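Local atomic coordinates of fervidolysin (Fervidobacterium pennivorans, PDB entry 1R6V), a protein that degrades keratin into peptides as a subtilisin-like serine protease, which allows the bacterium to grow on native feathers. Residues P60-V65 with F281-E286; I254-T257 with V263-H266; I619-T624 with T645-F650. The protein carries 1 engineered substitution. All blocks are in the same frame, centred on the assembly; numbering follows the deposited sequence.

From the N terminus, the chain first forms the propeptide, whose segment 60-65, a hairpin turn and the start of strand 64-68, meets helix 275-286 of the catalytic domain in contact 1 and so closes a loop of 215 residues. Contact 2 lies within that loop: helix 246-258 turns back after a short connection and packs on strand 263-269, which is followed by helix 275-286. The two contacts touch, Tyr283 CE2 approaching Thr257 CG2 to 3.7 Å, and together they join propeptide, surface helices and central sheet. Contact 3 opens only after both have closed. It joins strands of the two sheets of the second beta-sandwich domain, its centre about 46 Å from that of contact 1.

Contact 1. Residues P60-V65 with F281-E286; sequences PQIKVV and FDYAME
Ile62 and Tyr283 bring the two backbones nearest to each other, their CA atoms 7.4 Å apart where a tight turn of 60-65 faces the C-terminal end of helix 275-286. Pro60 to Lys63 form a type I turn, closed by Lys63 N bonding to Pro60 O at 3.1 Å. Lys63 has positive backbone angles and with Val64 makes a G1 beta bulge, from which the chain enters strand 64-68.

Tyr283 supplies the helix side of the interface. With CG anti to the backbone N (chi1 178°), its ring reaches out from the helix and lies alongside the turn, meeting it obliquely. Gln61 CB touches the outer part of the ring, 3.6 Å from Tyr283 CE1 and close to Tyr283 OH as well, while Gln61 O also lies near Tyr283 CE1. The Gln61 chain then bends at chi2 and carries its amide away from the ring. Nearer the helix, Ile62 CG2 rests 4.0 Å from Tyr283 CB, the two side chains crossing at about a right angle. No hydrogen bond joins the segments; instead Tyr283 OH is hydrogen-bonded to Asp258 OD1 at the end of the adjacent helix 246-258, which helps to fix the ring. With an alanine in place of Tyr283, Asp258 would probably lose this partner and a gap would open beside Gln61 CB and Ile62 CG2.

Gln61 also touches Ile254 and Asp258, so the turn sits against two neighbouring helices. Such seating of an antiparallel propeptide sheet on a pair of surface helices of the catalytic domain is consistent with the inhibitory propeptide complexes of the subtilisins.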
loop_
_atom_site.group_PDB
_atom_site.type_symbol
_atom_site.label_atom_id
_atom_site.label_comp_id
_atom_site.label_asym_id
_atom_site.label_seq_id
_atom_site.Cartn_x
_atom_site.Cartn_y
_atom_site.Cartn_z
ATOM N N PRO A 60 -5.062 7.153 -16.263
ATOM C CA PRO A 60 -6.242 7.938 -15.902
ATOM C C PRO A 60 -7.276 7.260 -15.021
ATOM O O PRO A 60 -7.970 7.948 -14.267
ATOM C CB PRO A 60 -6.782 8.406 -17.264
ATOM C CG PRO A 60 -6.315 7.363 -18.216
ATOM C CD PRO A 60 -4.933 6.987 -17.723
ATOM N N GLN A 61 -7.357 5.924 -15.080
ATOM C CA GLN A 61 -8.319 5.182 -14.262
ATOM C C GLN A 61 -8.137 5.438 -12.768
ATOM O O GLN A 61 -9.109 5.355 -12.014
ATOM C CB GLN A 61 -8.246 3.679 -14.553
ATOM C CG GLN A 61 -6.963 3.232 -15.156
ATOM C CD GLN A 61 -6.922 3.423 -16.662
ATOM O OE1 GLN A 61 -7.645 2.765 -17.423
ATOM N NE2 GLN A 61 -6.075 4.304 -17.091
ATOM N N ILE A 62 -6.904 5.733 -12.338
ATOM C CA ILE A 62 -6.648 6.064 -10.930
ATOM C C ILE A 62 -5.929 7.421 -10.811
ATOM O O ILE A 62 -5.297 7.730 -9.796
ATOM C CB ILE A 62 -5.816 4.972 -10.174
ATOM C CG1 ILE A 62 -4.454 4.774 -10.839
ATOM C CG2 ILE A 62 -6.612 3.660 -10.103
ATOM C CD1 ILE A 62 -3.513 3.835 -10.039
ATOM N N LYS A 63 -6.046 8.232 -11.861
ATOM C CA LYS A 63 -5.444 9.567 -11.876
ATOM C C LYS A 63 -3.989 9.618 -11.410
ATOM O O LYS A 63 -3.644 10.338 -10.464
ATOM C CB LYS A 63 -6.295 10.525 -11.037
ATOM C CG LYS A 63 -7.656 10.858 -11.648
ATOM C CD LYS A 63 -8.471 11.683 -10.658
ATOM C CE LYS A 63 -9.682 12.342 -11.300
ATOM N NZ LYS A 63 -9.273 13.314 -12.360
ATOM N N VAL A 64 -3.141 8.873 -12.110
ATOM C CA VAL A 64 -1.720 8.813 -11.809
ATOM C C VAL A 64 -0.912 9.023 -13.063
ATOM O O VAL A 64 -1.293 8.576 -14.140
ATOM C CB VAL A 64 -1.310 7.436 -11.215
ATOM C CG1 VAL A 64 0.215 7.287 -11.226
ATOM C CG2 VAL A 64 -1.819 7.317 -9.788
ATOM N N VAL A 65 0.184 9.756 -12.920
ATOM C CA VAL A 65 1.115 9.982 -14.015
ATOM C C VAL A 65 2.477 9.664 -13.405
ATOM O O VAL A 65 2.771 10.128 -12.301
ATOM C CB VAL A 65 1.172 11.460 -14.468
ATOM C CG1 VAL A 65 2.300 11.635 -15.484
ATOM C CG2 VAL A 65 -0.151 11.892 -15.082
ATOM N N PHE A 281 -5.314 -1.256 -5.892
ATOM C CA PHE A 281 -5.991 -2.350 -5.219
ATOM C C PHE A 281 -7.442 -2.009 -4.956
ATOM O O PHE A 281 -8.319 -2.862 -5.128
ATOM C CB PHE A 281 -5.288 -2.702 -3.909
ATOM C CG PHE A 281 -4.320 -3.827 -4.052
ATOM C CD1 PHE A 281 -3.171 -3.686 -4.829
ATOM C CD2 PHE A 281 -4.588 -5.056 -3.464
ATOM C CE1 PHE A 281 -2.291 -4.774 -5.032
ATOM C CE2 PHE A 281 -3.718 -6.155 -3.654
ATOM C CZ PHE A 281 -2.574 -6.011 -4.438
ATOM N N ASP A 282 -7.701 -0.766 -4.564
ATOM C CA ASP A 282 -9.069 -0.336 -4.281
ATOM C C ASP A 282 -9.892 -0.263 -5.572
ATOM O O ASP A 282 -11.095 -0.515 -5.566
ATOM C CB ASP A 282 -9.056 1.012 -3.543
ATOM C CG ASP A 282 -8.503 0.901 -2.118
ATOM O OD1 ASP A 282 -8.268 -0.248 -1.659
ATOM O OD2 ASP A 282 -8.308 1.955 -1.465
ATOM N N TYR A 283 -9.235 0.092 -6.680
ATOM C CA TYR A 283 -9.890 0.147 -7.989
ATOM C C TYR A 283 -10.369 -1.259 -8.354
ATOM O O TYR A 283 -11.504 -1.477 -8.777
ATOM C CB TYR A 283 -8.892 0.592 -9.054
ATOM C CG TYR A 283 -9.419 0.644 -10.476
ATOM C CD1 TYR A 283 -10.049 1.790 -10.961
ATOM C CD2 TYR A 283 -9.216 -0.423 -11.360
ATOM C CE1 TYR A 283 -10.451 1.876 -12.296
ATOM C CE2 TYR A 283 -9.614 -0.348 -12.691
ATOM C CZ TYR A 283 -10.230 0.806 -13.151
ATOM O OH TYR A 283 -10.627 0.902 -14.462
ATOM N N ALA A 284 -9.474 -2.228 -8.206
ATOM C CA ALA A 284 -9.848 -3.581 -8.536
ATOM C C ALA A 284 -11.011 -4.062 -7.646
ATOM O O ALA A 284 -11.983 -4.635 -8.143
ATOM C CB ALA A 284 -8.617 -4.509 -8.378
ATOM N N MET A 285 -10.922 -3.833 -6.341
ATOM C CA MET A 285 -11.984 -4.300 -5.440
ATOM C C MET A 285 -13.321 -3.588 -5.701
ATOM O O MET A 285 -14.397 -4.195 -5.568
ATOM C CB MET A 285 -11.545 -4.158 -3.969
ATOM C CG MET A 285 -10.408 -5.132 -3.606
ATOM S SD MET A 285 -9.964 -5.273 -1.836
ATOM C CE MET A 285 -8.949 -3.741 -1.573
ATOM N N GLU A 286 -13.248 -2.321 -6.093
ATOM C CA GLU A 286 -14.461 -1.556 -6.393
ATOM C C GLU A 286 -15.133 -2.125 -7.637
ATOM O O GLU A 286 -16.341 -1.976 -7.825
ATOM C CB GLU A 286 -14.127 -0.068 -6.578
ATOM C CG GLU A 286 -14.104 0.699 -5.259
ATOM C CD GLU A 286 -13.515 2.097 -5.367
ATOM O OE1 GLU A 286 -13.614 2.711 -6.454
ATOM O OE2 GLU A 286 -12.965 2.586 -4.351
#

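Contact 2. Residues I254-T257 with V263-H266; sequences IWAT and VMNH
Thr257 OG1 donates a hydrogen bond to the carbonyl oxygen of Ile253, one turn back in helix 246-258, and is touched from the sheet side by the methyl end of Met264. Met264 CE comes to 3.3 Å from Thr257 OG1, a close packing contact between a methyl group and a hydroxyl oxygen already satisfied by its own helix. The torsion of Thr257 (chi1 -62°) sets OG1 beside the backbone N, from where it can turn back to Ile253. The same methyl lies 3.8 Å from Ala256 CB, so the methionine ends between two successive residues of the helix.

Of the strand residues 263-266, Met264 is the one that reaches the helix segment. Beyond CG its chain is extended, with chi2 -158° and chi3 -159°, and this carries CE to a helix whose nearest CA, that of Ala256, is 8.5 Å from Met264 CA. The Thr257 and Met264 side chains cross at about a right angle. This is the packing of a helix on the parallel sheet of the subtilase alpha/beta fold: helix 246-258 is the connection of a beta-alpha-beta crossover from strand 225-230 to strand 263-269, passing over strand 157-162, which lies between them.

Ala159 of that middle strand touches both Ala256 and Met264, and the strand ends at Asp162, the inferred charge-relay aspartate, whose side chain is about 10 Å from that of Met264. On the other face of the sheet, Val263 and Asn265 meet helix 380-397, with Asn265 ND2 hydrogen-bonded to Thr388 OG1.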
loop_
_atom_site.group_PDB
_atom_site.type_symbol
_atom_site.label_atom_id
_atom_site.label_comp_id
_atom_site.label_asym_id
_atom_site.label_seq_id
_atom_site.Cartn_x
_atom_site.Cartn_y
_atom_site.Cartn_z
ATOM N N ILE A 254 -4.772 -2.477 -13.260
ATOM C CA ILE A 254 -5.880 -1.783 -13.924
ATOM C C ILE A 254 -6.249 -2.517 -15.227
ATOM O O ILE A 254 -7.427 -2.721 -15.542
ATOM C CB ILE A 254 -5.510 -0.311 -14.244
ATOM C CG1 ILE A 254 -5.759 0.603 -13.031
ATOM C CG2 ILE A 254 -6.436 0.212 -15.361
ATOM C CD1 ILE A 254 -5.125 0.184 -11.715
ATOM N N TRP A 255 -5.237 -2.909 -15.995
ATOM C CA TRP A 255 -5.463 -3.626 -17.242
ATOM C C TRP A 255 -6.233 -4.922 -16.965
ATOM O O TRP A 255 -7.221 -5.234 -17.633
ATOM C CB TRP A 255 -4.120 -3.976 -17.887
ATOM C CG TRP A 255 -4.199 -4.446 -19.302
ATOM C CD1 TRP A 255 -4.080 -3.682 -20.438
ATOM C CD2 TRP A 255 -4.376 -5.800 -19.747
ATOM N NE1 TRP A 255 -4.167 -4.484 -21.558
ATOM C CE2 TRP A 255 -4.350 -5.785 -21.162
ATOM C CE3 TRP A 255 -4.557 -7.027 -19.085
ATOM C CZ2 TRP A 255 -4.497 -6.955 -21.927
ATOM C CZ3 TRP A 255 -4.705 -8.194 -19.851
ATOM C CH2 TRP A 255 -4.674 -8.144 -21.252
ATOM N N ALA A 256 -5.780 -5.679 -15.970
ATOM C CA ALA A 256 -6.432 -6.949 -15.640
ATOM C C ALA A 256 -7.888 -6.754 -15.232
ATOM O O ALA A 256 -8.769 -7.541 -15.605
ATOM C CB ALA A 256 -5.670 -7.651 -14.515
ATOM N N THR A 257 -8.131 -5.725 -14.434
ATOM C CA THR A 257 -9.487 -5.415 -13.987
ATOM C C THR A 257 -10.363 -5.040 -15.181
ATOM O O THR A 257 -11.488 -5.529 -15.334
ATOM C CB THR A 257 -9.480 -4.229 -13.008
ATOM O OG1 THR A 257 -8.717 -4.580 -11.844
ATOM C CG2 THR A 257 -10.914 -3.854 -12.588
ATOM N N VAL A 263 -10.397 -12.384 -9.975
ATOM C CA VAL A 263 -9.578 -12.635 -8.794
ATOM C C VAL A 263 -8.122 -12.560 -9.268
ATOM O O VAL A 263 -7.822 -12.888 -10.420
ATOM C CB VAL A 263 -9.892 -14.022 -8.130
ATOM C CG1 VAL A 263 -9.759 -15.150 -9.154
ATOM C CG2 VAL A 263 -8.960 -14.251 -6.942
ATOM N N MET A 264 -7.238 -12.050 -8.411
ATOM C CA MET A 264 -5.804 -11.942 -8.739
ATOM C C MET A 264 -4.985 -12.595 -7.645
ATOM O O MET A 264 -5.346 -12.521 -6.476
ATOM C CB MET A 264 -5.357 -10.476 -8.822
ATOM C CG MET A 264 -6.193 -9.624 -9.788
ATOM S SD MET A 264 -5.288 -8.108 -10.355
ATOM C CE MET A 264 -6.713 -7.074 -10.877
ATOM N N ASN A 265 -3.868 -13.202 -8.036
ATOM C CA ASN A 265 -2.975 -13.863 -7.088
ATOM C C ASN A 265 -1.688 -13.031 -7.004
ATOM O O ASN A 265 -1.091 -12.726 -8.030
ATOM C CB ASN A 265 -2.662 -15.285 -7.569
ATOM C CG ASN A 265 -1.760 -16.033 -6.597
ATOM O OD1 ASN A 265 -0.522 -15.968 -6.689
ATOM N ND2 ASN A 265 -2.375 -16.716 -5.641
ATOM N N HIS A 266 -1.306 -12.637 -5.791
ATOM C CA HIS A 266 -0.098 -11.825 -5.552
ATOM C C HIS A 266 0.815 -12.443 -4.498
ATOM O O HIS A 266 0.354 -12.752 -3.397
ATOM C CB HIS A 266 -0.455 -10.446 -4.989
ATOM C CG HIS A 266 -1.360 -9.635 -5.859
ATOM N ND1 HIS A 266 -0.888 -8.764 -6.823
ATOM C CD2 HIS A 266 -2.711 -9.563 -5.904
ATOM C CE1 HIS A 266 -1.920 -8.194 -7.428
ATOM N NE2 HIS A 266 -3.035 -8.662 -6.887
#

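Contact 3. Residues I619-T624 with T645-F650; sequences ITIQGT and TIIDDF
Ile621 and Ile647 form the close part of this contact, the terminal methyl of one lying against the branch point of the other. Ile647 CD1 is 3.8 Å from Ile621 CB and 3.9 Å from Ile621 O, so it rests nearest the root of the side chain and its carbonyl oxygen. CG1 of Ile647 stands anti to the carbonyl carbon (chi1 -53°), and a bend at chi2 (-68°) brings CD1 to Ile621. The packing slackens towards Thr645, whose CG2 is 4.4 Å from Ile621 CD1; its hydroxyl is engaged elsewhere, with Val637 O of strand 630-638.

The two strands belong to different antiparallel sheets, 619-627 to one and 644-647 to the other, and their isoleucines meet in the core of the second beta-sandwich domain, a domain that may mediate interactions with substrate. No hydrogen bond crosses between the segments, and the CA atoms of Ile621 and Ile647 come within 7.5 Å, closer than the usual spacing of about 10 Å between packed sheets. Val634 also touches Ile647.

On the outer face of strand 619-627, by contrast, Thr620 and Gln622 point away from this core and are exposed. Past Ile647 the chain leaves the interface in an Asx turn: Asp648 OD1 accepts from Phe650 N and also from Gly652 N, while Asp648 OD2 takes Leu653 N.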
loop_
_atom_site.group_PDB
_atom_site.type_symbol
_atom_site.label_atom_id
_atom_site.label_comp_id
_atom_site.label_asym_id
_atom_site.label_seq_id
_atom_site.Cartn_x
_atom_site.Cartn_y
_atom_site.Cartn_z
ATOM N N ILE A 619 19.247 43.153 14.309
ATOM C CA ILE A 619 18.623 42.950 15.597
ATOM C C ILE A 619 18.048 41.547 15.641
ATOM O O ILE A 619 17.277 41.149 14.760
ATOM C CB ILE A 619 17.527 44.006 15.881
ATOM C CG1 ILE A 619 16.937 43.777 17.271
ATOM C CG2 ILE A 619 16.422 43.931 14.837
ATOM C CD1 ILE A 619 16.104 44.953 17.763
ATOM N N THR A 620 18.464 40.782 16.642
ATOM C CA THR A 620 17.964 39.427 16.808
ATOM C C THR A 620 16.696 39.508 17.640
ATOM O O THR A 620 16.676 40.134 18.695
ATOM C CB THR A 620 18.985 38.532 17.517
ATOM O OG1 THR A 620 20.105 38.319 16.653
ATOM C CG2 THR A 620 18.355 37.187 17.877
ATOM N N ILE A 621 15.626 38.889 17.152
ATOM C CA ILE A 621 14.355 38.903 17.858
ATOM C C ILE A 621 14.127 37.491 18.378
ATOM O O ILE A 621 14.265 36.527 17.630
ATOM C CB ILE A 621 13.229 39.325 16.903
ATOM C CG1 ILE A 621 13.600 40.669 16.271
ATOM C CG2 ILE A 621 11.910 39.389 17.643
ATOM C CD1 ILE A 621 12.656 41.146 15.189
ATOM N N GLN A 622 13.800 37.365 19.660
ATOM C CA GLN A 622 13.603 36.046 20.253
ATOM C C GLN A 622 12.236 35.910 20.910
ATOM O O GLN A 622 11.646 36.892 21.331
ATOM C CB GLN A 622 14.698 35.785 21.292
ATOM C CG GLN A 622 16.103 35.652 20.717
ATOM C CD GLN A 622 17.175 35.604 21.792
ATOM O OE1 GLN A 622 17.547 36.626 22.356
ATOM N NE2 GLN A 622 17.664 34.408 22.086
ATOM N N GLY A 623 11.741 34.683 21.004
ATOM C CA GLY A 623 10.446 34.481 21.629
ATOM C C GLY A 623 10.258 33.033 22.025
ATOM O O GLY A 623 11.187 32.229 21.936
ATOM N N THR A 624 9.055 32.704 22.473
ATOM C CA THR A 624 8.739 31.340 22.864
ATOM C C THR A 624 7.403 30.974 22.228
ATOM O O THR A 624 6.442 31.728 22.305
ATOM C CB THR A 624 8.623 31.224 24.414
ATOM O OG1 THR A 624 9.870 31.610 25.009
ATOM C CG2 THR A 624 8.277 29.795 24.836
ATOM N N THR A 645 11.357 40.266 8.718
ATOM C CA THR A 645 12.084 39.021 8.832
ATOM C C THR A 645 11.141 37.947 9.347
ATOM O O THR A 645 10.029 38.250 9.772
ATOM C CB THR A 645 13.321 39.138 9.755
ATOM O OG1 THR A 645 14.113 37.959 9.611
ATOM C CG2 THR A 645 12.912 39.297 11.223
ATOM N N ILE A 646 11.589 36.699 9.276
ATOM C CA ILE A 646 10.799 35.555 9.733
ATOM C C ILE A 646 11.423 35.024 11.024
ATOM O O ILE A 646 12.636 35.042 11.183
ATOM C CB ILE A 646 10.789 34.407 8.674
ATOM C CG1 ILE A 646 10.155 34.898 7.371
ATOM C CG2 ILE A 646 9.989 33.218 9.191
ATOM C CD1 ILE A 646 11.084 35.706 6.524
ATOM N N ILE A 647 10.586 34.540 11.930
ATOM C CA ILE A 647 11.053 34.028 13.217
ATOM C C ILE A 647 10.589 32.598 13.426
ATOM O O ILE A 647 9.395 32.329 13.340
ATOM C CB ILE A 647 10.448 34.835 14.386
ATOM C CG1 ILE A 647 10.706 36.333 14.201
ATOM C CG2 ILE A 647 11.014 34.330 15.711
ATOM C CD1 ILE A 647 12.140 36.722 14.320
ATOM N N ASP A 648 11.504 31.683 13.729
ATOM C CA ASP A 648 11.087 30.308 13.985
ATOM C C ASP A 648 12.144 29.545 14.775
ATOM O O ASP A 648 13.164 30.126 15.173
ATOM C CB ASP A 648 10.733 29.594 12.669
ATOM C CG ASP A 648 11.893 29.524 11.709
ATOM O OD1 ASP A 648 13.011 29.203 12.160
ATOM O OD2 ASP A 648 11.676 29.775 10.495
ATOM N N ASP A 649 11.920 28.254 15.023
ATOM C CA ASP A 649 12.886 27.500 15.810
ATOM C C ASP A 649 14.202 27.211 15.111
ATOM O O ASP A 649 15.115 26.631 15.703
ATOM C CB ASP A 649 12.267 26.196 16.378
ATOM C CG ASP A 649 11.348 25.475 15.402
ATOM O OD1 ASP A 649 10.917 26.076 14.393
ATOM O OD2 ASP A 649 11.028 24.294 15.666
ATOM N N PHE A 650 14.312 27.649 13.865
ATOM C CA PHE A 650 15.533 27.448 13.108
ATOM C C PHE A 650 16.137 28.786 12.711
ATOM O O PHE A 650 16.963 28.855 11.807
ATOM C CB PHE A 650 15.262 26.607 11.863
ATOM C CG PHE A 650 14.784 25.224 12.172
ATOM C CD1 PHE A 650 13.431 24.968 12.398
ATOM C CD2 PHE A 650 15.695 24.177 12.266
ATOM C CE1 PHE A 650 12.993 23.689 12.712
ATOM C CE2 PHE A 650 15.275 22.900 12.578
ATOM C CZ PHE A 650 13.917 22.647 12.803
#